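PDB 5DOZ: JamJ from Lyngbya majuscula, which binds NADPH and, as an unusual enoyl-acyl carrier protein reductase domain of a polyketide synthase, probably uses it to form a cyclopropane ring. Local coordinates for residues A[18-23]-A[320-325]; A[41-46]-A[79-84]; A[155-160]-A[179-184]; A[307-312]-A[332-337]. All coordinates share one frame; numbering follows the deposited sequence.

How the contacts relate
Following the chain from its N terminus, residues 18-23 open contact 1, which closes only when helix 317-326 arrives near the C terminus; contacts 2 and 3 both fall within that long span. Contact 2 closes first, pairing two strands of the GroES-like part. Contact 3 follows it in series, in the parallel sheet of the Rossmann part, its centre about 32 Å from that of contact 2 and with no touch between them. Contact 4 crosses contact 1, because helix 317-326 runs between its two strands. It also shares a sheet with contact 2: Val44 N lies 2.7 Å from Val335 O, a probable hydrogen bond, and Glu79 forms a salt bridge with Arg332.

Contact 1. Residues A[18-23]-A[320-325]; sequences LLKNLT and AFRYLQ
Leu22 lays its CD1 methyl over one face of the Phe321 ring, a CH-pi contact in which the methyl carbon stands 3.7 Å from the ring centroid and 15° off the ring normal. The contact joins the turn that leads into strand 22-26 to helix 317-326, the helix of a C-terminal beta-alpha-beta unit. The side chains cross at about a right angle, and CD1 is the Leu22 atom that meets the ring. The turn is closed by a backbone hydrogen bond from Leu22 N to Leu19 O (3.2 Å), which brings both leucines to bear on the helix. Leu19 slides past Arg322 in the opposite direction, its CD1 3.6 Å from Arg322 CG, and the same methyl lies 4.0 Å from Phe321 CB. With its CG anti to the carbonyl carbon (chi1 -58°), Leu19 sends this branch toward the groove between Phe321, Arg322 and Gln325. No hydrogen bond crosses the contact; it rests on van der Waals overlap, largely apolar, with 292 Å² buried in all. Leu11 of strand 9-13 and Ile51 of helix 48-54 also pack on Phe321, while Leu324 of helix 317-326 touches the bound NADPH. At the outer rim the extended Arg322 chain carries its guanidinium to the turn, where NH2 lies 3.8 Å from Lys20 CB. One helical turn beyond Phe321, Gln325 meets Leu19 through its amide oxygen, OE1 lying 3.4 Å from CD1.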
# COMPACT_ATOMS: atom_id res chain seq x y z
N LEU A 18 19.28 10.57 -6.12
CA LEU A 18 19.78 10.77 -4.75
C LEU A 18 18.70 11.38 -3.85
O LEU A 18 18.05 12.36 -4.23
CB LEU A 18 21.03 11.66 -4.75
CG LEU A 18 22.26 11.22 -5.54
CD1 LEU A 18 23.03 12.44 -6.06
CD2 LEU A 18 23.17 10.31 -4.72
N LEU A 19 18.51 10.81 -2.66
CA LEU A 19 17.45 11.26 -1.74
C LEU A 19 17.74 12.61 -1.11
O LEU A 19 16.82 13.32 -0.70
CB LEU A 19 17.20 10.21 -0.64
CG LEU A 19 16.79 8.79 -1.04
CD1 LEU A 19 16.43 7.98 0.19
CD2 LEU A 19 15.62 8.79 -2.02
N LYS A 20 19.02 12.97 -1.04
CA LYS A 20 19.49 14.22 -0.44
C LYS A 20 18.81 15.46 -1.03
O LYS A 20 18.61 16.45 -0.32
CB LYS A 20 21.01 14.32 -0.61
CG LYS A 20 21.65 15.48 0.14
CD LYS A 20 23.11 15.66 -0.25
CE LYS A 20 23.59 17.05 0.16
NZ LYS A 20 25.07 17.20 0.06
N ASN A 21 18.46 15.40 -2.31
CA ASN A 21 17.92 16.55 -3.03
C ASN A 21 16.41 16.72 -2.94
O ASN A 21 15.82 17.48 -3.72
CB ASN A 21 18.38 16.53 -4.49
CG ASN A 21 19.89 16.58 -4.63
OD1 ASN A 21 20.53 17.55 -4.22
ND2 ASN A 21 20.47 15.52 -5.20
N LEU A 22 15.78 16.01 -2.01
CA LEU A 22 14.36 16.19 -1.71
C LEU A 22 14.17 17.52 -0.98
O LEU A 22 14.71 17.73 0.11
CB LEU A 22 13.81 15.04 -0.86
CG LEU A 22 13.57 13.70 -1.57
CD1 LEU A 22 13.48 12.56 -0.56
CD2 LEU A 22 12.34 13.75 -2.46
N THR A 23 13.42 18.42 -1.60
CA THR A 23 13.30 19.79 -1.12
C THR A 23 11.83 20.22 -1.07
O THR A 23 11.04 19.88 -1.95
CB THR A 23 14.10 20.76 -2.03
OG1 THR A 23 15.43 20.26 -2.23
CG2 THR A 23 14.17 22.16 -1.42
N ALA A 320 13.33 10.40 6.67
CA ALA A 320 12.11 9.60 6.65
C ALA A 320 12.15 8.65 5.45
O ALA A 320 11.86 7.46 5.60
CB ALA A 320 10.86 10.47 6.61
N PHE A 321 12.50 9.18 4.27
CA PHE A 321 12.70 8.38 3.05
C PHE A 321 13.80 7.33 3.23
O PHE A 321 13.60 6.17 2.93
CB PHE A 321 13.04 9.28 1.86
CG PHE A 321 11.85 9.71 1.04
CD1 PHE A 321 10.90 10.60 1.56
CD2 PHE A 321 11.71 9.28 -0.29
CE1 PHE A 321 9.82 11.01 0.79
CE2 PHE A 321 10.63 9.69 -1.06
CZ PHE A 321 9.68 10.56 -0.52
N ARG A 322 14.96 7.76 3.72
CA ARG A 322 16.10 6.86 3.94
C ARG A 322 15.75 5.69 4.87
O ARG A 322 16.17 4.56 4.64
CB ARG A 322 17.31 7.64 4.46
CG ARG A 322 18.00 8.45 3.38
CD ARG A 322 19.15 9.31 3.87
NE ARG A 322 19.92 9.82 2.74
CZ ARG A 322 20.69 10.90 2.76
NH1 ARG A 322 20.82 11.62 3.87
NH2 ARG A 322 21.34 11.27 1.67
N TYR A 323 14.96 5.98 5.90
CA TYR A 323 14.50 4.97 6.84
C TYR A 323 13.65 3.87 6.18
O TYR A 323 13.78 2.69 6.53
CB TYR A 323 13.72 5.64 7.98
CG TYR A 323 13.37 4.70 9.11
CD1 TYR A 323 14.25 4.48 10.17
CD2 TYR A 323 12.14 4.05 9.13
CE1 TYR A 323 13.91 3.62 11.21
CE2 TYR A 323 11.81 3.18 10.16
CZ TYR A 323 12.69 2.97 11.19
OH TYR A 323 12.33 2.11 12.20
N LEU A 324 12.80 4.26 5.24
CA LEU A 324 12.01 3.28 4.49
C LEU A 324 12.89 2.55 3.47
O LEU A 324 12.70 1.35 3.23
CB LEU A 324 10.79 3.94 3.81
CG LEU A 324 9.72 2.99 3.23
CD1 LEU A 324 8.86 2.37 4.32
CD2 LEU A 324 8.83 3.70 2.21
N GLN A 325 13.85 3.26 2.89
CA GLN A 325 14.82 2.66 1.97
C GLN A 325 15.65 1.55 2.62
O GLN A 325 15.84 0.49 2.02
CB GLN A 325 15.76 3.73 1.38
CG GLN A 325 16.70 3.20 0.31
CD GLN A 325 17.68 4.25 -0.18
OE1 GLN A 325 18.18 5.06 0.60
NE2 GLN A 325 17.96 4.24 -1.48

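Contact 2. Residues A[41-46]-A[79-84]; sequences IQAVPV and EAVGVI
Ala80 CB meets Ile41 CD1 at 3.8 Å and Val44 CG2 at 4.1 Å, forming the apolar centre on one face of this antiparallel pair. On the face that carries Ala43 and Val81, Ala43 CB packs against Val81 CG1 at 3.8 Å. Between the faces the backbone departs from regular pairing: Val81 O receives Gln42 N at 2.9 Å and also a weak bond from Ala43 N at 3.4 Å. Val81 N returns a bond to Ala43 O. Two consecutive residues thus face one, and the register shifts by a residue. Gln42 runs out to the margin beside Gly82, its OE1 resting on Val83 CG1 (3.5 Å). At the other end Pro45 crosses Glu79 at about a right angle, its CG 3.5 Å from the carboxylate carbon CD. The chain of Glu79 is extended beyond CG (chi2 173°), which sets the carboxylate with one face against Pro45 CG. Its oxygens find partners beyond the pair: OE2 joins Arg332 in a salt bridge and also bonds Asn47, while OE1 accepts from Ile137 N. Putting a leucine in place of Glu79 would probably leave the Arg332 guanidinium without this anionic mate and the Ile137 amide without its acceptor. The strands, 165° apart in direction, form a classic beta bulge within the GroES-like part of the enoyl reductase, with Glu79 close to the NADPH site.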
# COMPACT_ATOMS: atom_id res chain seq x y z
N ILE A 41 -3.52 18.94 4.16
CA ILE A 41 -2.78 17.72 4.48
C ILE A 41 -2.16 17.79 5.87
O ILE A 41 -1.52 18.77 6.23
CB ILE A 41 -1.67 17.45 3.43
CG1 ILE A 41 -2.27 17.29 2.02
CG2 ILE A 41 -0.84 16.23 3.82
CD1 ILE A 41 -3.13 16.06 1.80
N GLN A 42 -2.34 16.72 6.65
CA GLN A 42 -1.83 16.72 8.03
C GLN A 42 -0.79 15.63 8.34
O GLN A 42 0.06 15.83 9.20
CB GLN A 42 -3.00 16.70 9.03
CG GLN A 42 -3.96 17.87 8.81
CD GLN A 42 -4.86 18.16 9.98
OE1 GLN A 42 -6.06 17.88 9.93
NE2 GLN A 42 -4.30 18.73 11.04
N ALA A 43 -0.87 14.50 7.65
CA ALA A 43 0.14 13.44 7.79
C ALA A 43 0.19 12.55 6.55
O ALA A 43 -0.85 12.17 6.01
CB ALA A 43 -0.10 12.61 9.06
N VAL A 44 1.40 12.21 6.10
CA VAL A 44 1.59 11.48 4.85
C VAL A 44 2.58 10.34 5.04
O VAL A 44 3.72 10.55 5.45
CB VAL A 44 2.13 12.39 3.72
CG1 VAL A 44 2.05 11.68 2.37
CG2 VAL A 44 1.38 13.71 3.66
N PRO A 45 2.14 9.10 4.75
CA PRO A 45 3.10 8.01 4.79
C PRO A 45 4.00 7.99 3.56
O PRO A 45 3.58 8.38 2.46
CB PRO A 45 2.22 6.75 4.87
CG PRO A 45 0.86 7.17 4.44
CD PRO A 45 0.74 8.65 4.68
N VAL A 46 5.25 7.58 3.75
CA VAL A 46 6.17 7.36 2.64
C VAL A 46 5.85 5.99 2.07
O VAL A 46 5.79 5.00 2.80
CB VAL A 46 7.65 7.37 3.08
CG1 VAL A 46 8.56 7.49 1.86
CG2 VAL A 46 7.93 8.49 4.06
N GLU A 79 -1.19 8.85 -0.68
CA GLU A 79 -2.24 8.77 0.32
C GLU A 79 -1.93 9.77 1.43
O GLU A 79 -0.78 10.21 1.55
CB GLU A 79 -2.32 7.35 0.90
CG GLU A 79 -0.97 6.79 1.30
CD GLU A 79 -1.04 5.47 2.03
OE1 GLU A 79 -2.09 5.15 2.63
OE2 GLU A 79 -0.02 4.73 2.01
N ALA A 80 -2.93 10.10 2.25
CA ALA A 80 -2.75 11.03 3.37
C ALA A 80 -3.98 11.05 4.28
O ALA A 80 -4.99 10.41 4.01
CB ALA A 80 -2.47 12.44 2.86
N VAL A 81 -3.86 11.80 5.37
CA VAL A 81 -5.02 12.17 6.17
C VAL A 81 -5.01 13.69 6.27
O VAL A 81 -3.95 14.31 6.12
CB VAL A 81 -5.00 11.49 7.57
CG1 VAL A 81 -3.84 12.00 8.41
CG2 VAL A 81 -6.33 11.71 8.28
N GLY A 82 -6.17 14.29 6.47
CA GLY A 82 -6.26 15.73 6.62
C GLY A 82 -7.67 16.23 6.84
O GLY A 82 -8.54 15.48 7.27
N VAL A 83 -7.88 17.51 6.55
CA VAL A 83 -9.16 18.15 6.81
C VAL A 83 -9.58 18.95 5.58
O VAL A 83 -8.78 19.67 4.97
CB VAL A 83 -9.13 19.00 8.12
CG1 VAL A 83 -8.02 20.05 8.08
CG2 VAL A 83 -10.48 19.64 8.40
N ILE A 84 -10.84 18.79 5.20
CA ILE A 84 -11.42 19.50 4.07
C ILE A 84 -11.52 21.01 4.36
O ILE A 84 -12.07 21.42 5.39
CB ILE A 84 -12.80 18.91 3.70
CG1 ILE A 84 -12.63 17.45 3.24
CG2 ILE A 84 -13.49 19.76 2.64
CD1 ILE A 84 -13.92 16.77 2.81

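Contact 3. Residues A[155-160]-A[179-184]; sequences GERVLI and GAEVFA
The first beta-alpha-beta crossover of the Rossmann sheet brings strand 157-160 beside strand 181-184, parallel in direction with 27° between their axes. Four strong backbone bonds alternate across them: Glu181 N to Glu156 O, Val158 N to Glu181 O, Phe183 N to Val158 O (2.8 Å) and Ile160 N to Phe183 O (3.0 Å). Ahead of the strands, Gly155 N bonds Gly179 O at 3.2 Å. Gly179 ends the preceding helix in a Schellman motif, its positive phi favouring glycine.

On one face Arg157 lies side by side with both Glu181 and Phe183. Its CD is 3.7 Å from Phe183 CE1, and CG is 3.9 Å from Glu181 CB; the guanidinium and ring planes are 63° apart, which rules out a flat stack. A bend at chi3 (-70°) turns the arginine head away from Glu181, and NE stays 5.2 Å from Glu181 OE2, too far for a salt bridge; it donates instead to Gly222 O. An alanine here is likely to leave a gap beside Phe183 CE1 and to deprive Gly222 O of that donor. Further along, Leu159 CD1 comes to 3.2 Å from Phe183 O.

The opposite face is aliphatic, with Val158 CG1 4.1 Å from Ala180 CB and Ile160 CD1 touching Val182 CG1. Helix 166-177 covers this face through Ala171 and Ala175, helix 210-218 packs on Leu159 and Phe183, and strands 223-228 and 201-204 continue the sheet beyond the pair.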
# COMPACT_ATOMS: atom_id res chain seq x y z
N GLY A 155 -10.15 -21.26 7.15
CA GLY A 155 -9.65 -22.62 6.99
C GLY A 155 -8.64 -22.74 5.87
O GLY A 155 -7.94 -23.75 5.75
N GLU A 156 -8.56 -21.71 5.03
CA GLU A 156 -7.61 -21.67 3.93
C GLU A 156 -6.26 -21.17 4.41
O GLU A 156 -6.18 -20.38 5.36
CB GLU A 156 -8.13 -20.82 2.78
CG GLU A 156 -9.37 -21.39 2.10
CD GLU A 156 -9.61 -20.78 0.73
OE1 GLU A 156 -9.80 -19.55 0.63
OE2 GLU A 156 -9.62 -21.55 -0.26
N ARG A 157 -5.20 -21.63 3.76
CA ARG A 157 -3.85 -21.23 4.14
C ARG A 157 -3.34 -20.18 3.17
O ARG A 157 -3.45 -20.34 1.95
CB ARG A 157 -2.93 -22.45 4.21
CG ARG A 157 -3.43 -23.51 5.19
CD ARG A 157 -2.43 -24.64 5.40
NE ARG A 157 -2.30 -25.51 4.23
CZ ARG A 157 -3.13 -26.51 3.93
NH1 ARG A 157 -4.17 -26.80 4.70
NH2 ARG A 157 -2.90 -27.23 2.84
N VAL A 158 -2.81 -19.09 3.72
CA VAL A 158 -2.31 -17.97 2.92
C VAL A 158 -0.85 -17.66 3.26
O VAL A 158 -0.47 -17.61 4.43
CB VAL A 158 -3.20 -16.70 3.06
CG1 VAL A 158 -3.27 -16.21 4.51
CG2 VAL A 158 -2.72 -15.59 2.14
N LEU A 159 -0.04 -17.47 2.23
CA LEU A 159 1.33 -16.99 2.40
C LEU A 159 1.40 -15.49 2.09
O LEU A 159 0.98 -15.05 1.02
CB LEU A 159 2.32 -17.77 1.53
CG LEU A 159 3.75 -17.21 1.38
CD1 LEU A 159 4.53 -17.32 2.68
CD2 LEU A 159 4.49 -17.91 0.24
N ILE A 160 1.94 -14.74 3.04
CA ILE A 160 2.20 -13.31 2.85
C ILE A 160 3.70 -13.05 2.95
O ILE A 160 4.30 -13.24 4.02
CB ILE A 160 1.43 -12.45 3.88
CG1 ILE A 160 -0.08 -12.72 3.81
CG2 ILE A 160 1.71 -10.96 3.65
CD1 ILE A 160 -0.84 -12.34 5.07
N GLY A 179 -10.11 -15.69 9.52
CA GLY A 179 -10.00 -17.09 9.94
C GLY A 179 -9.05 -17.95 9.13
O GLY A 179 -8.99 -19.16 9.34
N ALA A 180 -8.32 -17.32 8.21
CA ALA A 180 -7.31 -18.01 7.41
C ALA A 180 -6.08 -18.33 8.25
O ALA A 180 -5.84 -17.70 9.28
CB ALA A 180 -6.92 -17.17 6.21
N GLU A 181 -5.31 -19.31 7.79
CA GLU A 181 -4.07 -19.73 8.44
C GLU A 181 -2.88 -19.05 7.76
O GLU A 181 -2.57 -19.35 6.61
CB GLU A 181 -3.94 -21.26 8.37
CG GLU A 181 -2.86 -21.84 9.28
CD GLU A 181 -2.74 -23.35 9.20
OE1 GLU A 181 -3.78 -24.05 9.27
OE2 GLU A 181 -1.60 -23.85 9.09
N VAL A 182 -2.23 -18.13 8.48
CA VAL A 182 -1.16 -17.31 7.93
C VAL A 182 0.21 -17.99 7.96
O VAL A 182 0.62 -18.56 8.97
CB VAL A 182 -1.07 -15.94 8.65
CG1 VAL A 182 0.10 -15.11 8.13
CG2 VAL A 182 -2.36 -15.16 8.48
N PHE A 183 0.90 -17.93 6.82
CA PHE A 183 2.31 -18.30 6.70
C PHE A 183 3.08 -17.04 6.32
O PHE A 183 2.85 -16.46 5.26
CB PHE A 183 2.48 -19.39 5.63
CG PHE A 183 1.93 -20.74 6.03
CD1 PHE A 183 0.57 -20.93 6.25
CD2 PHE A 183 2.79 -21.83 6.16
CE1 PHE A 183 0.07 -22.17 6.61
CE2 PHE A 183 2.29 -23.09 6.52
CZ PHE A 183 0.93 -23.25 6.75
N ALA A 184 3.97 -16.59 7.20
CA ALA A 184 4.67 -15.33 6.98
C ALA A 184 6.16 -15.52 6.71
O ALA A 184 6.77 -16.48 7.18
CB ALA A 184 4.45 -14.38 8.15

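Contact 4. Residues A[307-312]-A[332-337]; sequences LVYKTF and RVVVTM
Val333 CG1 comes obliquely to the Phe312 ring, 3.7 Å from both CD1 and CE1 of Phe312. Phe312 holds its CG anti to the carbonyl carbon (chi1 -71°), which swings the ring along the strand toward this valine. On the face that carries Tyr309 and Thr311, Tyr309 CB lies 4.2 Å from Val334 CG2. Thr311 and Thr336 cross there at about a right angle, their CG2 methyls 3.8 Å apart. At the start of the pair Leu307 CD1 meets Arg332 CG at 4.0 Å, and from there the arginine bends at chi2 (-76°) away from the pair. Its NH1 forms the salt bridge to Glu79, and NH2 makes a long, weak ion pair with the NADPH.

Five backbone bonds fix this register. They include Arg332 N to Val308 O at 2.9 Å and Thr336 N to Phe312 O at 3.1 Å; Thr336 OG1 adds a weak bond to that last oxygen. The axes run 25° apart, as expected of parallel strands. Helix 317-326 links them over the Phe312 face, making a beta-alpha-beta unit whose second strand brings Arg332 to the cofactor pocket.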
# COMPACT_ATOMS: atom_id res chain seq x y z
N LEU A 307 -1.81 0.20 11.87
CA LEU A 307 -0.53 -0.49 11.86
C LEU A 307 0.44 0.14 12.87
O LEU A 307 0.24 1.27 13.31
CB LEU A 307 0.08 -0.46 10.45
CG LEU A 307 -0.74 -1.03 9.29
CD1 LEU A 307 0.05 -0.93 8.00
CD2 LEU A 307 -1.19 -2.46 9.54
N VAL A 308 1.47 -0.62 13.24
CA VAL A 308 2.61 -0.08 13.98
C VAL A 308 3.31 0.93 13.08
O VAL A 308 3.47 0.70 11.87
CB VAL A 308 3.60 -1.20 14.39
CG1 VAL A 308 4.91 -0.61 14.92
CG2 VAL A 308 2.97 -2.11 15.43
N TYR A 309 3.71 2.06 13.65
CA TYR A 309 4.32 3.11 12.85
C TYR A 309 5.41 3.88 13.59
O TYR A 309 5.40 3.96 14.82
CB TYR A 309 3.25 4.08 12.32
CG TYR A 309 2.61 4.92 13.39
CD1 TYR A 309 1.58 4.42 14.19
CD2 TYR A 309 3.03 6.23 13.62
CE1 TYR A 309 1.00 5.19 15.19
CE2 TYR A 309 2.45 7.01 14.61
CZ TYR A 309 1.44 6.48 15.38
OH TYR A 309 0.86 7.25 16.36
N LYS A 310 6.33 4.45 12.82
CA LYS A 310 7.28 5.44 13.31
C LYS A 310 6.95 6.77 12.63
O LYS A 310 6.56 6.80 11.46
CB LYS A 310 8.72 5.00 13.00
CG LYS A 310 9.79 5.96 13.51
CD LYS A 310 11.20 5.38 13.40
CE LYS A 310 12.23 6.42 13.81
NZ LYS A 310 13.60 5.88 13.99
N THR A 311 7.13 7.86 13.37
CA THR A 311 6.82 9.22 12.91
C THR A 311 8.08 10.06 12.69
O THR A 311 9.01 10.00 13.50
CB THR A 311 5.90 9.94 13.91
OG1 THR A 311 4.59 9.37 13.86
CG2 THR A 311 5.80 11.43 13.61
N PHE A 312 8.08 10.84 11.61
CA PHE A 312 9.11 11.85 11.33
C PHE A 312 8.45 13.23 11.14
O PHE A 312 7.37 13.31 10.55
CB PHE A 312 9.88 11.49 10.06
CG PHE A 312 10.79 10.30 10.20
CD1 PHE A 312 10.32 9.01 10.00
CD2 PHE A 312 12.14 10.48 10.51
CE1 PHE A 312 11.16 7.92 10.12
CE2 PHE A 312 12.99 9.39 10.63
CZ PHE A 312 12.50 8.11 10.44
N ARG A 332 4.41 1.07 9.17
CA ARG A 332 4.36 2.30 8.38
C ARG A 332 5.32 3.40 8.85
O ARG A 332 5.65 3.51 10.03
CB ARG A 332 2.93 2.85 8.36
CG ARG A 332 2.10 2.44 7.15
CD ARG A 332 2.54 3.25 5.94
NE ARG A 332 1.66 3.16 4.78
CZ ARG A 332 1.96 2.51 3.66
NH1 ARG A 332 1.12 2.51 2.65
NH2 ARG A 332 3.12 1.85 3.56
N VAL A 333 5.76 4.22 7.89
CA VAL A 333 6.59 5.39 8.15
C VAL A 333 5.77 6.62 7.76
O VAL A 333 5.40 6.78 6.59
CB VAL A 333 7.91 5.35 7.36
CG1 VAL A 333 8.74 6.60 7.61
CG2 VAL A 333 8.70 4.09 7.70
N VAL A 334 5.49 7.49 8.73
CA VAL A 334 4.53 8.58 8.56
C VAL A 334 5.15 9.95 8.83
O VAL A 334 5.79 10.15 9.87
CB VAL A 334 3.29 8.39 9.47
CG1 VAL A 334 2.22 9.44 9.17
CG2 VAL A 334 2.71 6.99 9.32
N VAL A 335 4.96 10.88 7.90
CA VAL A 335 5.45 12.24 8.04
C VAL A 335 4.32 13.18 8.47
O VAL A 335 3.26 13.20 7.85
CB VAL A 335 6.07 12.75 6.72
CG1 VAL A 335 6.50 14.21 6.86
CG2 VAL A 335 7.27 11.90 6.31
N THR A 336 4.56 13.94 9.53
CA THR A 336 3.64 15.00 9.95
C THR A 336 3.93 16.27 9.15
O THR A 336 5.09 16.59 8.88
CB THR A 336 3.79 15.32 11.44
OG1 THR A 336 5.14 15.70 11.72
CG2 THR A 336 3.42 14.11 12.29
N MET A 337 2.88 17.00 8.79
CA MET A 337 3.04 18.25 8.04
C MET A 337 2.96 19.48 8.96
O MET A 337 2.38 19.40 10.05
CB MET A 337 2.01 18.33 6.90
CG MET A 337 2.15 17.21 5.87
SD MET A 337 3.64 17.32 4.86
CE MET A 337 3.19 18.69 3.80